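Local coordinates for putative HpcE protein (Mycolicibacterium smegmatis, PDB 6V77), which belongs to the fumarylacetoacetate hydrolase (FAH) family, is built on mixed beta sheets and carries a zinc ion bound by acidic side chains, at residues B[62-67]-B[102-107]; B[149-154]-B[176-181]. One frame throughout, in Å; residues are numbered along the deposited sequence.

Overall arrangement
The two contacts show how one strand can be shared between a metal site and a partly buried chain crossing. Strand 177-185 runs antiparallel to strand 144-155 in interaction 2 and parallel to the short strand 104-105 of interaction 1, so both belong to the same mixed sheet, with centres about 8 Å apart. They meet directly: T105 O lies 2.9 Å from I179 N and S103 OG 2.7 Å from S177 OG, both probable hydrogen bonds, while P65 CD packs against I179 O. Interaction 2 carries D152, a ligand of the zinc ion together with E121 and E123; interaction 1 stands farther off, the side chain of I104 being about 13 Å from the metal.

Interaction 1 of 2, residues B[62-67]-B[102-107]; sequences IGSPAP and SSITGP
With chi1 at -58°, I62 swings CG2 anti to its backbone N and against the ring of P107, where CG2 meets P107 CD at 3.6 Å; the two side chains cross at about a right angle. I104 uses the same branch in the same way (chi1 -73°): its CG2 reaches S64 CB at 3.6 Å and extends toward the carbonyl oxygens of A66 and P67. Between these two apolar touches the backbones come together at glycine. G63 and G106 bring their CA atoms to 3.8 Å, and G106 CA directs a hydrogen almost straight at I62 O, a C-H...O contact of 3.4 Å with 162° at the hydrogen.

In this FAH-family protein the weakly bonded strand 62-63 and the chain just after it meet strand 104-105 and the turn at G106-P107. Both edges reach the same mixed sheet, 62-63 through strand 2-6 and 104-105 through strand 177-185. S64 starts an ST turn, its OG accepting from A66 N at 3.0 Å; beyond it A66 and P67 pack on helix 33-38. A water bridges P67 O and I104 O, 3.1 Å from each. T105 OG1 donates to G106 O at 2.7 Å, on a lone pair.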
ATOM      1  N   ILE B  62     -17.199 -15.583  -1.070  1.00 28.41           N
ATOM      2  CA  ILE B  62     -17.409 -14.138  -1.092  1.00 26.52           C
ATOM      3  C   ILE B  62     -16.057 -13.472  -0.877  1.00 29.52           C
ATOM      4  O   ILE B  62     -15.451 -13.607   0.192  1.00 26.88           O
ATOM      5  CB  ILE B  62     -18.423 -13.689  -0.027  1.00 25.24           C
ATOM      6  CG1 ILE B  62     -19.775 -14.395  -0.205  1.00 26.86           C
ATOM      7  CG2 ILE B  62     -18.570 -12.168  -0.067  1.00 27.69           C
ATOM      8  CD1 ILE B  62     -20.880 -13.918   0.777  1.00 27.72           C
ATOM      9  N   GLY B  63     -15.568 -12.767  -1.901  1.00 23.90           N
ATOM     10  CA  GLY B  63     -14.326 -12.033  -1.791  1.00 23.41           C
ATOM     11  C   GLY B  63     -14.558 -10.601  -1.359  1.00 24.55           C
ATOM     12  O   GLY B  63     -15.690 -10.133  -1.224  1.00 23.89           O
ATOM     13  N   SER B  64     -13.456  -9.891  -1.133  1.00 22.09           N
ATOM     14  CA  SER B  64     -13.591  -8.461  -0.896  1.00 22.93           C
ATOM     15  C   SER B  64     -14.212  -7.806  -2.123  1.00 23.12           C
ATOM     16  O   SER B  64     -13.862  -8.159  -3.261  1.00 23.40           O
ATOM     17  CB  SER B  64     -12.239  -7.809  -0.611  1.00 22.28           C
ATOM     18  OG  SER B  64     -12.374  -6.398  -0.713  1.00 22.94           O
ATOM     19  N   PRO B  65     -15.128  -6.848  -1.944  1.00 20.99           N
ATOM     20  CA  PRO B  65     -15.633  -6.112  -3.111  1.00 20.93           C
ATOM     21  C   PRO B  65     -14.556  -5.273  -3.791  1.00 24.42           C
ATOM     22  O   PRO B  65     -14.740  -4.883  -4.949  1.00 23.58           O
ATOM     23  CB  PRO B  65     -16.760  -5.240  -2.533  1.00 24.12           C
ATOM     24  CG  PRO B  65     -16.474  -5.160  -1.053  1.00 31.45           C
ATOM     25  CD  PRO B  65     -15.749  -6.428  -0.673  1.00 24.50           C
ATOM     26  N   ALA B  66     -13.442  -4.995  -3.108  1.00 22.21           N
ATOM     27  CA  ALA B  66     -12.273  -4.336  -3.691  1.00 22.31           C
ATOM     28  C   ALA B  66     -11.078  -5.191  -3.300  1.00 25.78           C
ATOM     29  O   ALA B  66     -10.428  -4.943  -2.276  1.00 22.59           O
ATOM     30  CB  ALA B  66     -12.133  -2.897  -3.203  1.00 24.47           C
ATOM     31  N   PRO B  67     -10.781  -6.238  -4.072  1.00 20.92           N
ATOM     32  CA  PRO B  67      -9.755  -7.195  -3.632  1.00 22.88           C
ATOM     33  C   PRO B  67      -8.321  -6.751  -3.923  1.00 22.66           C
ATOM     34  O   PRO B  67      -7.392  -7.282  -3.295  1.00 21.45           O
ATOM     35  CB  PRO B  67     -10.107  -8.462  -4.422  1.00 24.54           C
ATOM     36  CG  PRO B  67     -10.742  -7.942  -5.683  1.00 24.27           C
ATOM     37  CD  PRO B  67     -11.494  -6.690  -5.283  1.00 22.39           C
ATOM     38  N   SER B 102      -2.016  -7.867   0.667  1.00 20.35           N
ATOM     39  CA  SER B 102      -2.010  -9.313   0.852  1.00 20.79           C
ATOM     40  C   SER B 102      -2.875  -9.757   2.032  1.00 23.52           C
ATOM     41  O   SER B 102      -3.200 -10.940   2.103  1.00 22.84           O
ATOM     42  CB  SER B 102      -0.590  -9.863   1.063  1.00 21.16           C
ATOM     43  OG  SER B 102       0.065  -9.225   2.143  1.00 21.42           O
ATOM     44  N   SER B 103      -3.241  -8.842   2.941  1.00 20.82           N
ATOM     45  CA  SER B 103      -4.090  -9.156   4.090  1.00 21.69           C
ATOM     46  C   SER B 103      -5.571  -8.999   3.799  1.00 25.64           C
ATOM     47  O   SER B 103      -6.395  -9.335   4.657  1.00 23.51           O
ATOM     48  CB  SER B 103      -3.739  -8.254   5.282  1.00 21.09           C
ATOM     49  OG  SER B 103      -4.130  -6.913   5.024  1.00 23.33           O
ATOM     50  N   ILE B 104      -5.936  -8.469   2.637  1.00 20.59           N
ATOM     51  CA  ILE B 104      -7.341  -8.215   2.342  1.00 20.52           C
ATOM     52  C   ILE B 104      -7.994  -9.517   1.905  1.00 28.56           C
ATOM     53  O   ILE B 104      -7.456 -10.248   1.065  1.00 23.77           O
ATOM     54  CB  ILE B 104      -7.483  -7.121   1.269  1.00 22.23           C
ATOM     55  CG1 ILE B 104      -7.131  -5.762   1.878  1.00 25.75           C
ATOM     56  CG2 ILE B 104      -8.917  -7.120   0.672  1.00 22.81           C
ATOM     57  CD1 ILE B 104      -7.170  -4.603   0.883  1.00 29.11           C
ATOM     58  N   THR B 105      -9.144  -9.818   2.495  1.00 24.75           N
ATOM     59  CA  THR B 105      -9.945 -10.968   2.112  1.00 23.13           C
ATOM     60  C   THR B 105     -11.405 -10.540   2.094  1.00 22.67           C
ATOM     61  O   THR B 105     -11.749  -9.417   2.471  1.00 24.78           O
ATOM     62  CB  THR B 105      -9.780 -12.130   3.094  1.00 25.57           C
ATOM     63  OG1 THR B 105     -10.352 -11.733   4.338  1.00 24.74           O
ATOM     64  CG2 THR B 105      -8.291 -12.476   3.306  1.00 24.82           C
ATOM     65  N   GLY B 106     -12.267 -11.457   1.679  1.00 22.60           N
ATOM     66  CA  GLY B 106     -13.682 -11.307   1.922  1.00 22.40           C
ATOM     67  C   GLY B 106     -13.986 -11.740   3.346  1.00 23.37           C
ATOM     68  O   GLY B 106     -13.086 -11.909   4.168  1.00 25.30           O
ATOM     69  N   PRO B 107     -15.257 -11.913   3.661  1.00 23.74           N
ATOM     70  CA  PRO B 107     -15.672 -12.317   5.020  1.00 26.75           C
ATOM     71  C   PRO B 107     -15.485 -13.813   5.248  1.00 27.04           C
ATOM     72  O   PRO B 107     -16.443 -14.581   5.384  1.00 35.31           O
ATOM     73  CB  PRO B 107     -17.142 -11.884   5.049  1.00 30.23           C
ATOM     74  CG  PRO B 107     -17.599 -11.974   3.632  1.00 31.12           C
ATOM     75  CD  PRO B 107     -16.405 -11.579   2.795  1.00 24.54           C
TER
HETATM   76  O   HOH W   1      -8.350  -9.784  -1.815  1.00 44.59           O

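Interaction 2 of 2, residues B[149-154]-B[176-181]; sequences VGQDLS and FSPIGP. With ZN (zinc ion), chain L.
V149 O receives the amide of G180 at 2.9 Å and also takes a C-H...O contact from I179 CA. This is antiparallel beta pairing inside the large mixed sheet of the FAH fold, with G150 and I179 facing each other as a non-hydrogen-bonded pair. P178 lacks an amide hydrogen but still serves the ladder through its carbonyl: Q151 N donates to P178 O at 3.3 Å, and G150 CA approaches the same oxygen. Past the regular strand, L153 N continues the series to F176 O, a more bent bond of 3.2 Å with 142° at the hydrogen; K99 NZ is a second donor to that oxygen.

The polar side chains are satisfied mainly beyond the two segments. Q151 turns its amide away from the ladder, OE1 accepting from E121 N and NE2 bonding T263 OG1, while its CB packs on P178 CG. D152 holds CG anti to the backbone N (chi1 180°), and OD2 binds the zinc ion at 2.4 Å beside E121, E123 and a water. OD1 makes a salt bridge with K99, and K171 hydrogen-bonds both D152 OD2 and S154 OG. S154 OG also donates to D152 O from above the carbonyl plane.

L153 CB sits over one face of the F176 ring, offset toward its rim and 3.9 Å from the centroid. Beside it L153 O, buried without a polar partner in the model, lies 3.2 Å from F176 CD2.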
ATOM      1  N   VAL B 149     -18.520  -3.321   4.935  1.00 20.87           N
ATOM      2  CA  VAL B 149     -18.164  -3.607   6.322  1.00 20.89           C
ATOM      3  C   VAL B 149     -16.732  -4.110   6.346  1.00 20.61           C
ATOM      4  O   VAL B 149     -16.331  -4.898   5.481  1.00 24.00           O
ATOM      5  CB  VAL B 149     -19.105  -4.661   6.942  1.00 21.35           C
ATOM      6  CG1 VAL B 149     -18.823  -4.817   8.452  1.00 26.80           C
ATOM      7  CG2 VAL B 149     -20.603  -4.356   6.689  1.00 21.43           C
ATOM      8  N   GLY B 150     -15.955  -3.677   7.340  1.00 21.97           N
ATOM      9  CA  GLY B 150     -14.599  -4.180   7.494  1.00 22.94           C
ATOM     10  C   GLY B 150     -14.244  -4.433   8.948  1.00 22.16           C
ATOM     11  O   GLY B 150     -14.904  -3.946   9.873  1.00 22.38           O
ATOM     12  N   GLN B 151     -13.179  -5.217   9.126  1.00 23.28           N
ATOM     13  CA  GLN B 151     -12.498  -5.387  10.405  1.00 25.54           C
ATOM     14  C   GLN B 151     -11.071  -4.910  10.219  1.00 25.81           C
ATOM     15  O   GLN B 151     -10.429  -5.269   9.231  1.00 29.54           O
ATOM     16  CB  GLN B 151     -12.485  -6.844  10.850  1.00 28.13           C
ATOM     17  CG  GLN B 151     -13.662  -7.235  11.749  1.00 33.12           C
ATOM     18  CD  GLN B 151     -13.569  -6.638  13.143  1.00 32.61           C
ATOM     19  OE1 GLN B 151     -12.477  -6.376  13.651  1.00 29.98           O
ATOM     20  NE2 GLN B 151     -14.730  -6.438  13.782  1.00 30.71           N
ATOM     21  N   ASP B 152     -10.581  -4.088  11.139  1.00 25.38           N
ATOM     22  CA  ASP B 152      -9.144  -3.800  11.187  1.00 23.60           C
ATOM     23  C   ASP B 152      -8.547  -4.623  12.324  1.00 23.89           C
ATOM     24  O   ASP B 152      -8.272  -4.123  13.414  1.00 24.79           O
ATOM     25  CB  ASP B 152      -8.879  -2.308  11.369  1.00 27.05           C
ATOM     26  CG  ASP B 152      -7.401  -1.986  11.422  1.00 25.34           C
ATOM     27  OD1 ASP B 152      -6.575  -2.865  11.080  1.00 25.02           O
ATOM     28  OD2 ASP B 152      -7.040  -0.855  11.785  1.00 27.73           O
ATOM     29  N   LEU B 153      -8.356  -5.919  12.063  1.00 23.24           N
ATOM     30  CA  LEU B 153      -7.789  -6.792  13.086  1.00 24.04           C
ATOM     31  C   LEU B 153      -6.346  -6.378  13.327  1.00 24.87           C
ATOM     32  O   LEU B 153      -5.627  -6.039  12.388  1.00 23.91           O
ATOM     33  CB  LEU B 153      -7.868  -8.255  12.655  1.00 24.86           C
ATOM     34  CG  LEU B 153      -9.310  -8.730  12.469  1.00 26.72           C
ATOM     35  CD1 LEU B 153      -9.364 -10.085  11.783  1.00 26.04           C
ATOM     36  CD2 LEU B 153      -9.947  -8.832  13.850  1.00 31.88           C
ATOM     37  N   SER B 154      -5.931  -6.400  14.591  1.00 25.11           N
ATOM     38  CA  SER B 154      -4.689  -5.747  15.002  1.00 25.49           C
ATOM     39  C   SER B 154      -3.966  -6.612  16.015  1.00 26.51           C
ATOM     40  O   SER B 154      -4.514  -6.882  17.087  1.00 30.40           O
ATOM     41  CB  SER B 154      -4.983  -4.368  15.613  1.00 29.62           C
ATOM     42  OG  SER B 154      -5.802  -3.571  14.742  1.00 26.99           O
ATOM     43  N   PHE B 176      -6.241 -10.321   8.129  1.00 23.25           N
ATOM     44  CA  PHE B 176      -6.536  -9.231   9.056  1.00 24.01           C
ATOM     45  C   PHE B 176      -7.319  -8.070   8.443  1.00 22.45           C
ATOM     46  O   PHE B 176      -7.650  -7.133   9.178  1.00 24.11           O
ATOM     47  CB  PHE B 176      -5.243  -8.701   9.695  1.00 23.49           C
ATOM     48  CG  PHE B 176      -4.840  -9.433  10.978  1.00 26.98           C
ATOM     49  CD1 PHE B 176      -5.205 -10.764  11.190  1.00 25.64           C
ATOM     50  CD2 PHE B 176      -4.090  -8.788  11.959  1.00 24.80           C
ATOM     51  CE1 PHE B 176      -4.829 -11.447  12.358  1.00 28.89           C
ATOM     52  CE2 PHE B 176      -3.693  -9.470  13.141  1.00 25.73           C
ATOM     53  CZ  PHE B 176      -4.088 -10.791  13.341  1.00 26.63           C
ATOM     54  N   SER B 177      -7.656  -8.099   7.150  1.00 21.97           N
ATOM     55  CA  SER B 177      -8.420  -7.020   6.518  1.00 21.38           C
ATOM     56  C   SER B 177      -9.606  -7.572   5.739  1.00 21.23           C
ATOM     57  O   SER B 177      -9.698  -7.396   4.518  1.00 21.84           O
ATOM     58  CB  SER B 177      -7.515  -6.189   5.604  1.00 21.00           C
ATOM     59  OG  SER B 177      -6.312  -5.892   6.292  1.00 21.30           O
ATOM     60  N   PRO B 178     -10.553  -8.228   6.409  1.00 21.56           N
ATOM     61  CA  PRO B 178     -11.749  -8.677   5.696  1.00 21.50           C
ATOM     62  C   PRO B 178     -12.659  -7.503   5.374  1.00 25.24           C
ATOM     63  O   PRO B 178     -12.846  -6.595   6.192  1.00 22.87           O
ATOM     64  CB  PRO B 178     -12.415  -9.643   6.691  1.00 22.10           C
ATOM     65  CG  PRO B 178     -12.072  -9.045   8.034  1.00 24.99           C
ATOM     66  CD  PRO B 178     -10.629  -8.517   7.860  1.00 22.08           C
ATOM     67  N   ILE B 179     -13.232  -7.534   4.171  1.00 21.60           N
ATOM     68  CA  ILE B 179     -14.160  -6.515   3.698  1.00 20.76           C
ATOM     69  C   ILE B 179     -15.320  -7.232   3.035  1.00 21.69           C
ATOM     70  O   ILE B 179     -15.099  -8.144   2.234  1.00 21.32           O
ATOM     71  CB  ILE B 179     -13.507  -5.554   2.677  1.00 20.07           C
ATOM     72  CG1 ILE B 179     -12.210  -4.956   3.224  1.00 19.95           C
ATOM     73  CG2 ILE B 179     -14.517  -4.451   2.261  1.00 20.98           C
ATOM     74  CD1 ILE B 179     -11.398  -4.190   2.162  1.00 19.59           C
ATOM     75  N   GLY B 180     -16.550  -6.818   3.343  1.00 21.37           N
ATOM     76  CA  GLY B 180     -17.707  -7.412   2.718  1.00 21.53           C
ATOM     77  C   GLY B 180     -18.907  -7.465   3.635  1.00 22.30           C
ATOM     78  O   GLY B 180     -18.930  -6.821   4.688  1.00 22.39           O
ATOM     79  N   PRO B 181     -19.948  -8.226   3.245  1.00 22.00           N
ATOM     80  CA  PRO B 181     -19.977  -9.075   2.049  1.00 22.18           C
ATOM     81  C   PRO B 181     -20.228  -8.325   0.741  1.00 24.88           C
ATOM     82  O   PRO B 181     -19.851  -8.830  -0.315  1.00 24.84           O
ATOM     83  CB  PRO B 181     -21.143 -10.028   2.331  1.00 26.44           C
ATOM     84  CG  PRO B 181     -22.065  -9.214   3.189  1.00 29.99           C
ATOM     85  CD  PRO B 181     -21.143  -8.424   4.086  1.00 22.73           C
TER
HETATM   86 ZN    ZN L 302      -8.421   0.795  12.804  0.60 48.61          ZN
HETATM   87  O   HOH W   2      -8.188   1.836  10.938  1.00 27.57           O